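Local coordinates for TSSL (Francisella novicida, PDB 4ACK), which probably serves as a conserved DotU-family component of the type VI secretion system, which exports proteins and is linked to virulence, at residues F104-N114 against F145-H155; K2-L11 against P117-L126. One frame throughout, in Å; residues are numbered along the deposited sequence.

Contact 1 of 2, residues F104-N114 against F145-H155; sequences FEITDNILSEN and FLAYKKEIDKH
Tyr148 enters helix 99-112 as a knob, seated in a hole formed by Phe104, Thr107, Asp108 and Leu111. Its hydroxyl donates a hydrogen bond to Asp108, with Tyr148 OH 2.7 Å from Asp108 OD1. The carboxylate takes it on its syn side, and OD1 lies at the edge of the phenol ring. Phe104 CD1 sits over one face near the rim, 3.4 Å from Tyr148 CD2. The two ring planes are inclined at 40°. Thr107 CG2 points anti to its backbone N and reaches both Tyr148 CD1, at 3.5 Å, and Ile152 CG1. The hydroxyl of Thr107 instead hydrogen-bonds Val103 O. One turn further on, Leu111 CD2 lies 4.0 Å from Ile152 CD1 and also touches the His155 ring obliquely. Ile110 CD1 meets Ile152 CD1 at 3.9 Å, the two side chains crossing nearly at right angles. Phe104 CZ approaches the edge of Phe145, and Tyr136 touches both phenylalanines. The axes of the two helix segments come within 10.9 Å and cross at 40°. The contact joins helix 99-112 to helix 143-153 in the all-helical DotU-family domain. Helix 118-129 packs on both through Ile124, and helix 55-79 adjoins helix 99-112 through Tyr60.

Contact 2 of 2, residues K2-L11 against P117-L126; sequences KDFKEIEIIL and PQICYQTISL
Two nearly parallel helices of the all-helical DotU-family domain pack here, and Ile119 is the central side chain between them. The segments belong to helix 4-20 and helix 118-129; their axes approach to 11.2 Å, inclined by 15°. Ile119 extends from its own helix with CG1 anti to the backbone N (chi1 -172°), which carries CD1 across to the first helix. There CD1 rests on Glu6 CB at 3.7 Å and on Ile10 CD1 at 3.9 Å. Ile7 CD1 lies alongside Ile119 CG1, the two chains pointing opposite ways, and also touches the amide oxygen of Gln122. Ile10 CD1 lies 3.5 Å from Thr123 OG1. Thr123 OG1 donates a hydrogen bond to Ile119 O, 2.7 Å away. Thr123 N hydrogen-bonds the same oxygen from the opposite face of the carbonyl plane, so Ile119 O has two donors. Leu126 continues the apolar seam, its CD1 against Ile10 CG2 and its CD2 against Leu11 CD2, both at 4.2 Å.

At the N-terminal end, Lys2 bends over the start of helix 118-129, its CD 3.8 Å from Gln118 CB. Its ammonium forms a very short salt bridge with Asp3 OD2, whose exact geometry is doubtful. Asp3 OD2 also hydrogen-bonds Tyr53 OH, while Asp3 OD1 and Glu6 OE2 pair with Lys52. Helix 30-52 packs on Glu6 and Ile10 through Leu45. Helix 55-79 lies against Ile119 and Thr123 through Ile61.

In the fold
Contacts 1 and 2 have centres about 15 Å apart and meet through helix 118-129. Contact 2 joins this helix to the N-terminal helix 4-20. Contact 1 joins helix 99-112 to helix 143-153, the helices before and after it in the chain. The order is 2-11, 104-114, 117-126, 145-155, so the segments of the two contacts alternate. Probable hydrogen bonds link them directly: Tyr121 OH with Ile110 O, and Ser125 OG with Asp153 OD1. Tyr121 also stacks on His155. Helix 118-129 thus lies between the N-terminal helix and the last modelled helix, so both ends of the modelled chain pack on the same helix.

Contact 1 of 2, residues F104-N114 against F145-H155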
# COMPACT_ATOMS: atom_id res chain seq x y z
N PHE A 104 -7.08 7.68 0.38
CA PHE A 104 -7.17 9.04 0.94
C PHE A 104 -8.37 9.20 1.85
O PHE A 104 -8.35 10.00 2.81
CB PHE A 104 -7.09 10.14 -0.14
CG PHE A 104 -5.79 10.08 -0.89
CD1 PHE A 104 -4.65 10.65 -0.35
CD2 PHE A 104 -5.71 9.40 -2.11
CE1 PHE A 104 -3.41 10.57 -1.02
CE2 PHE A 104 -4.53 9.32 -2.79
CZ PHE A 104 -3.35 9.92 -2.24
N GLU A 105 -9.36 8.34 1.65
CA GLU A 105 -10.40 8.21 2.67
C GLU A 105 -9.85 7.67 4.00
O GLU A 105 -10.12 8.23 5.06
CB GLU A 105 -11.55 7.32 2.22
CG GLU A 105 -12.74 7.52 3.18
CD GLU A 105 -13.92 6.63 2.80
OE1 GLU A 105 -14.13 6.43 1.61
OE2 GLU A 105 -14.60 6.11 3.70
N ILE A 106 -9.08 6.58 3.95
CA ILE A 106 -8.33 6.12 5.15
C ILE A 106 -7.51 7.23 5.79
O ILE A 106 -7.57 7.44 7.05
CB ILE A 106 -7.42 4.94 4.80
CG1 ILE A 106 -8.35 3.77 4.48
CG2 ILE A 106 -6.37 4.65 5.96
CD1 ILE A 106 -7.66 2.53 3.84
N THR A 107 -6.79 7.96 4.96
CA THR A 107 -5.91 9.00 5.44
C THR A 107 -6.72 10.11 6.14
O THR A 107 -6.33 10.55 7.23
CB THR A 107 -5.06 9.57 4.30
OG1 THR A 107 -4.31 8.48 3.67
CG2 THR A 107 -4.09 10.66 4.81
N ASP A 108 -7.86 10.55 5.53
CA ASP A 108 -8.81 11.44 6.21
C ASP A 108 -9.17 10.91 7.60
O ASP A 108 -9.16 11.64 8.55
CB ASP A 108 -10.13 11.61 5.42
CG ASP A 108 -9.93 12.36 4.11
OD1 ASP A 108 -9.00 13.17 3.99
OD2 ASP A 108 -10.68 12.08 3.16
N ASN A 109 -9.54 9.65 7.70
CA ASN A 109 -9.94 9.11 8.96
C ASN A 109 -8.84 9.14 10.02
O ASN A 109 -9.05 9.73 11.09
CB ASN A 109 -10.47 7.73 8.78
CG ASN A 109 -11.79 7.70 7.97
OD1 ASN A 109 -12.37 8.76 7.69
ND2 ASN A 109 -12.27 6.51 7.63
N ILE A 110 -7.65 8.62 9.70
CA ILE A 110 -6.56 8.61 10.70
C ILE A 110 -6.10 10.00 11.00
O ILE A 110 -5.56 10.24 12.07
CB ILE A 110 -5.39 7.73 10.30
CG1 ILE A 110 -4.52 8.33 9.18
CG2 ILE A 110 -5.91 6.36 9.96
CD1 ILE A 110 -3.29 7.36 8.80
N LEU A 111 -6.33 10.94 10.08
CA LEU A 111 -5.89 12.31 10.37
C LEU A 111 -6.90 13.12 11.20
O LEU A 111 -6.53 14.13 11.81
CB LEU A 111 -5.48 13.11 9.09
CG LEU A 111 -4.12 12.85 8.41
CD1 LEU A 111 -4.13 13.59 7.10
CD2 LEU A 111 -2.90 13.35 9.26
N SER A 112 -8.16 12.79 11.09
CA SER A 112 -9.22 13.42 11.83
C SER A 112 -9.26 13.12 13.31
O SER A 112 -9.49 13.98 14.11
CB SER A 112 -10.56 13.17 11.19
OG SER A 112 -11.11 12.00 11.66
N GLU A 113 -9.01 11.88 13.67
CA GLU A 113 -9.06 11.43 15.04
C GLU A 113 -7.76 10.88 15.55
O GLU A 113 -7.17 10.01 14.97
CB GLU A 113 -10.06 10.32 15.16
CG GLU A 113 -11.44 10.77 15.29
CD GLU A 113 -12.33 9.64 15.67
OE1 GLU A 113 -12.66 8.85 14.79
OE2 GLU A 113 -12.68 9.54 16.84
N ASN A 114 -7.35 11.37 16.68
CA ASN A 114 -6.10 10.92 17.20
C ASN A 114 -6.16 9.64 18.00
O ASN A 114 -5.60 9.56 19.06
CB ASN A 114 -5.56 12.00 18.09
CG ASN A 114 -4.10 12.05 18.08
OD1 ASN A 114 -3.45 11.24 18.73
ND2 ASN A 114 -3.56 12.97 17.33
N PHE A 145 -3.31 16.96 -2.42
CA PHE A 145 -2.40 15.84 -2.44
C PHE A 145 -1.18 16.25 -1.62
O PHE A 145 -0.73 15.49 -0.73
CB PHE A 145 -2.02 15.47 -3.89
CG PHE A 145 -1.01 14.41 -4.02
CD1 PHE A 145 -1.15 13.18 -3.35
CD2 PHE A 145 0.12 14.63 -4.80
CE1 PHE A 145 -0.20 12.16 -3.47
CE2 PHE A 145 1.12 13.59 -4.94
CZ PHE A 145 0.93 12.35 -4.27
N LEU A 146 -0.66 17.44 -1.88
CA LEU A 146 0.51 17.89 -1.14
C LEU A 146 0.21 18.07 0.34
O LEU A 146 1.08 17.81 1.18
CB LEU A 146 1.05 19.20 -1.70
CG LEU A 146 1.35 19.20 -3.19
CD1 LEU A 146 1.79 20.59 -3.52
CD2 LEU A 146 2.41 18.17 -3.54
N ALA A 147 -1.01 18.47 0.67
CA ALA A 147 -1.37 18.63 2.07
C ALA A 147 -1.39 17.30 2.82
O ALA A 147 -1.01 17.25 3.97
CB ALA A 147 -2.70 19.37 2.22
N TYR A 148 -1.89 16.23 2.18
CA TYR A 148 -1.93 14.91 2.78
C TYR A 148 -0.53 14.46 3.17
O TYR A 148 -0.32 13.89 4.23
CB TYR A 148 -2.43 13.88 1.80
CG TYR A 148 -3.90 13.80 1.72
CD1 TYR A 148 -4.66 13.54 2.88
CD2 TYR A 148 -4.56 13.99 0.50
CE1 TYR A 148 -6.00 13.46 2.82
CE2 TYR A 148 -5.94 13.91 0.42
CZ TYR A 148 -6.65 13.65 1.57
OH TYR A 148 -8.00 13.58 1.51
N LYS A 149 0.41 14.67 2.27
CA LYS A 149 1.82 14.38 2.52
C LYS A 149 2.35 15.17 3.71
O LYS A 149 2.88 14.58 4.64
CB LYS A 149 2.63 14.67 1.24
CG LYS A 149 2.46 13.52 0.26
CD LYS A 149 2.51 13.87 -1.18
CE LYS A 149 3.75 14.52 -1.51
NZ LYS A 149 3.79 14.96 -2.93
N LYS A 150 2.17 16.47 3.70
CA LYS A 150 2.66 17.35 4.77
C LYS A 150 2.02 16.91 6.09
O LYS A 150 2.69 16.71 7.11
CB LYS A 150 2.33 18.82 4.42
CG LYS A 150 2.99 19.90 5.35
CD LYS A 150 2.62 21.30 4.89
CE LYS A 150 3.10 22.36 5.88
NZ LYS A 150 2.66 23.72 5.47
N GLU A 151 0.71 16.68 6.07
CA GLU A 151 -0.01 16.43 7.32
C GLU A 151 0.37 15.09 7.94
O GLU A 151 0.55 15.00 9.15
CB GLU A 151 -1.53 16.57 7.11
CG GLU A 151 -1.91 18.01 6.83
CD GLU A 151 -1.47 18.95 7.94
OE1 GLU A 151 -1.96 18.76 9.08
OE2 GLU A 151 -0.64 19.87 7.72
N ILE A 152 0.54 14.09 7.10
CA ILE A 152 0.93 12.77 7.53
C ILE A 152 2.35 12.78 8.13
O ILE A 152 2.60 12.11 9.12
CB ILE A 152 0.82 11.71 6.41
CG1 ILE A 152 -0.63 11.25 6.24
CG2 ILE A 152 1.73 10.54 6.72
CD1 ILE A 152 -1.16 10.28 7.31
N ASP A 153 3.27 13.52 7.53
CA ASP A 153 4.62 13.47 8.03
C ASP A 153 4.74 14.22 9.35
O ASP A 153 5.61 13.91 10.16
CB ASP A 153 5.63 13.91 6.95
CG ASP A 153 5.88 12.79 5.94
OD1 ASP A 153 5.41 11.62 6.15
OD2 ASP A 153 6.56 13.05 4.92
N LYS A 154 3.81 15.15 9.57
CA LYS A 154 3.72 15.90 10.79
C LYS A 154 3.35 15.01 11.97
O LYS A 154 3.24 15.52 13.07
CB LYS A 154 2.68 17.01 10.64
CG LYS A 154 3.11 18.44 11.04
CD LYS A 154 2.30 19.55 10.29
CE LYS A 154 0.84 19.76 10.81
NZ LYS A 154 0.64 21.00 11.67
N HIS A 155 3.17 13.70 11.75
CA HIS A 155 2.76 12.71 12.79
C HIS A 155 3.89 11.75 13.25
O HIS A 155 4.78 11.33 12.48
CB HIS A 155 1.55 11.87 12.31
CG HIS A 155 0.21 12.33 12.83
ND1 HIS A 155 -0.55 13.29 12.19
CD2 HIS A 155 -0.52 11.93 13.89
CE1 HIS A 155 -1.67 13.49 12.86
NE2 HIS A 155 -1.68 12.67 13.90

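Contact 2 of 2, residues K2-L11 against P117-L126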
# COMPACT_ATOMS: atom_id res chain seq x y z
N LYS A 2 8.10 -0.80 18.64
CA LYS A 2 6.64 -0.87 18.35
C LYS A 2 6.30 -1.56 17.00
O LYS A 2 6.69 -1.04 15.94
CB LYS A 2 6.07 0.57 18.30
CG LYS A 2 6.45 1.38 16.97
CD LYS A 2 5.26 2.21 16.28
CE LYS A 2 4.32 1.39 15.37
NZ LYS A 2 2.79 1.24 15.80
N ASP A 3 5.60 -2.70 17.00
CA ASP A 3 5.22 -3.28 15.69
C ASP A 3 6.39 -3.34 14.70
O ASP A 3 6.17 -3.20 13.47
CB ASP A 3 4.12 -2.41 15.06
CG ASP A 3 2.86 -2.31 15.95
OD1 ASP A 3 2.50 -3.32 16.60
OD2 ASP A 3 2.28 -1.23 16.04
N PHE A 4 7.62 -3.55 15.21
CA PHE A 4 8.82 -3.52 14.36
C PHE A 4 8.71 -4.63 13.33
O PHE A 4 9.01 -4.47 12.16
CB PHE A 4 10.11 -3.60 15.21
CG PHE A 4 11.41 -3.66 14.41
CD1 PHE A 4 11.93 -4.89 13.99
CD2 PHE A 4 12.13 -2.50 14.12
CE1 PHE A 4 13.13 -4.97 13.26
CE2 PHE A 4 13.35 -2.58 13.37
CZ PHE A 4 13.84 -3.82 12.95
N LYS A 5 8.20 -5.76 13.74
CA LYS A 5 8.16 -6.88 12.86
C LYS A 5 7.18 -6.61 11.67
O LYS A 5 7.40 -7.06 10.53
CB LYS A 5 7.72 -8.05 13.71
CG LYS A 5 7.38 -9.31 13.05
CD LYS A 5 6.88 -10.22 14.19
CE LYS A 5 7.46 -11.63 14.07
NZ LYS A 5 7.30 -12.39 15.36
N GLU A 6 6.10 -5.88 11.95
CA GLU A 6 5.14 -5.54 10.92
C GLU A 6 5.78 -4.57 9.94
O GLU A 6 5.69 -4.76 8.71
CB GLU A 6 3.86 -4.98 11.55
CG GLU A 6 3.10 -6.08 12.28
CD GLU A 6 3.39 -6.14 13.81
OE1 GLU A 6 4.53 -5.92 14.29
OE2 GLU A 6 2.43 -6.39 14.56
N ILE A 7 6.41 -3.53 10.48
CA ILE A 7 7.07 -2.57 9.64
C ILE A 7 8.01 -3.28 8.64
O ILE A 7 7.93 -3.04 7.42
CB ILE A 7 7.79 -1.48 10.42
CG1 ILE A 7 6.81 -0.53 11.10
CG2 ILE A 7 8.65 -0.65 9.50
CD1 ILE A 7 5.96 0.31 10.07
N GLU A 8 8.84 -4.20 9.14
CA GLU A 8 9.78 -4.91 8.28
C GLU A 8 9.04 -5.63 7.19
O GLU A 8 9.46 -5.66 6.05
CB GLU A 8 10.63 -5.96 9.08
CG GLU A 8 11.87 -5.39 9.82
CD GLU A 8 12.78 -6.53 10.42
OE1 GLU A 8 12.26 -7.63 10.77
OE2 GLU A 8 14.02 -6.32 10.53
N ILE A 9 7.96 -6.28 7.52
CA ILE A 9 7.21 -6.89 6.45
C ILE A 9 6.75 -5.83 5.37
O ILE A 9 6.82 -6.10 4.17
CB ILE A 9 6.07 -7.64 7.00
CG1 ILE A 9 6.59 -8.80 7.87
CG2 ILE A 9 5.18 -8.12 5.86
CD1 ILE A 9 5.45 -9.67 8.46
N ILE A 10 6.28 -4.66 5.79
CA ILE A 10 5.78 -3.64 4.87
C ILE A 10 6.94 -3.17 3.94
O ILE A 10 6.79 -3.12 2.73
CB ILE A 10 5.13 -2.47 5.66
CG1 ILE A 10 3.81 -2.95 6.33
CG2 ILE A 10 5.00 -1.19 4.80
CD1 ILE A 10 3.38 -2.04 7.55
N LEU A 11 8.11 -2.88 4.53
CA LEU A 11 9.38 -2.67 3.79
C LEU A 11 9.73 -3.78 2.84
O LEU A 11 10.12 -3.53 1.72
CB LEU A 11 10.53 -2.43 4.75
CG LEU A 11 10.35 -1.14 5.55
CD1 LEU A 11 11.52 -0.96 6.55
CD2 LEU A 11 10.25 0.06 4.60
N PRO A 117 -2.83 3.72 16.05
CA PRO A 117 -1.43 3.45 16.34
C PRO A 117 -0.51 4.11 15.32
O PRO A 117 -0.92 4.37 14.20
CB PRO A 117 -1.32 1.95 16.18
CG PRO A 117 -2.57 1.52 15.43
CD PRO A 117 -3.61 2.50 15.83
N GLN A 118 0.74 4.34 15.71
CA GLN A 118 1.71 5.04 14.88
C GLN A 118 1.98 4.35 13.53
O GLN A 118 2.20 5.02 12.54
CB GLN A 118 3.04 5.17 15.63
CG GLN A 118 3.95 6.19 15.00
CD GLN A 118 3.48 7.63 15.27
OE1 GLN A 118 2.33 7.89 15.73
NE2 GLN A 118 4.36 8.57 15.02
N ILE A 119 1.94 3.03 13.51
CA ILE A 119 2.07 2.27 12.27
C ILE A 119 1.06 2.68 11.11
O ILE A 119 1.38 2.52 9.91
CB ILE A 119 2.07 0.75 12.53
CG1 ILE A 119 2.43 0.01 11.24
CG2 ILE A 119 0.72 0.25 13.15
CD1 ILE A 119 2.80 -1.45 11.40
N CYS A 120 -0.15 3.14 11.49
CA CYS A 120 -1.13 3.67 10.47
C CYS A 120 -0.52 4.81 9.68
O CYS A 120 -0.50 4.74 8.46
CB CYS A 120 -2.43 4.14 11.13
SG CYS A 120 -3.37 2.75 11.73
N TYR A 121 -0.01 5.82 10.38
CA TYR A 121 0.65 6.97 9.77
C TYR A 121 1.96 6.66 9.01
O TYR A 121 2.31 7.40 8.03
CB TYR A 121 0.89 8.05 10.84
CG TYR A 121 -0.38 8.36 11.63
CD1 TYR A 121 -0.74 7.61 12.75
CD2 TYR A 121 -1.26 9.39 11.22
CE1 TYR A 121 -1.94 7.88 13.50
CE2 TYR A 121 -2.47 9.67 11.95
CZ TYR A 121 -2.81 8.90 13.08
OH TYR A 121 -4.03 9.13 13.77
N GLN A 122 2.73 5.66 9.51
CA GLN A 122 4.02 5.30 8.95
C GLN A 122 3.77 4.56 7.66
O GLN A 122 4.52 4.68 6.71
CB GLN A 122 4.82 4.34 9.89
CG GLN A 122 5.21 5.00 11.24
CD GLN A 122 5.92 4.04 12.23
OE1 GLN A 122 5.40 2.96 12.58
NE2 GLN A 122 7.12 4.44 12.69
N THR A 123 2.75 3.72 7.65
CA THR A 123 2.41 3.02 6.44
C THR A 123 1.99 4.01 5.32
O THR A 123 2.47 3.88 4.18
CB THR A 123 1.37 2.00 6.73
OG1 THR A 123 1.91 1.09 7.71
CG2 THR A 123 1.03 1.25 5.46
N ILE A 124 1.17 5.02 5.66
CA ILE A 124 0.78 6.04 4.66
C ILE A 124 2.02 6.82 4.23
O ILE A 124 2.24 7.01 3.06
CB ILE A 124 -0.31 7.04 5.14
CG1 ILE A 124 -1.59 6.31 5.57
CG2 ILE A 124 -0.62 8.10 4.03
CD1 ILE A 124 -2.23 5.48 4.51
N SER A 125 2.79 7.31 5.20
CA SER A 125 4.03 8.07 4.90
C SER A 125 4.94 7.27 3.92
O SER A 125 5.40 7.81 2.90
CB SER A 125 4.80 8.30 6.20
OG SER A 125 5.86 9.19 5.95
N LEU A 126 5.10 5.99 4.19
CA LEU A 126 5.93 5.15 3.33
C LEU A 126 5.42 5.07 1.91
O LEU A 126 6.19 5.32 0.99
CB LEU A 126 6.11 3.72 3.90
CG LEU A 126 7.06 3.66 5.15
CD1 LEU A 126 6.90 2.34 5.90
CD2 LEU A 126 8.54 3.87 4.82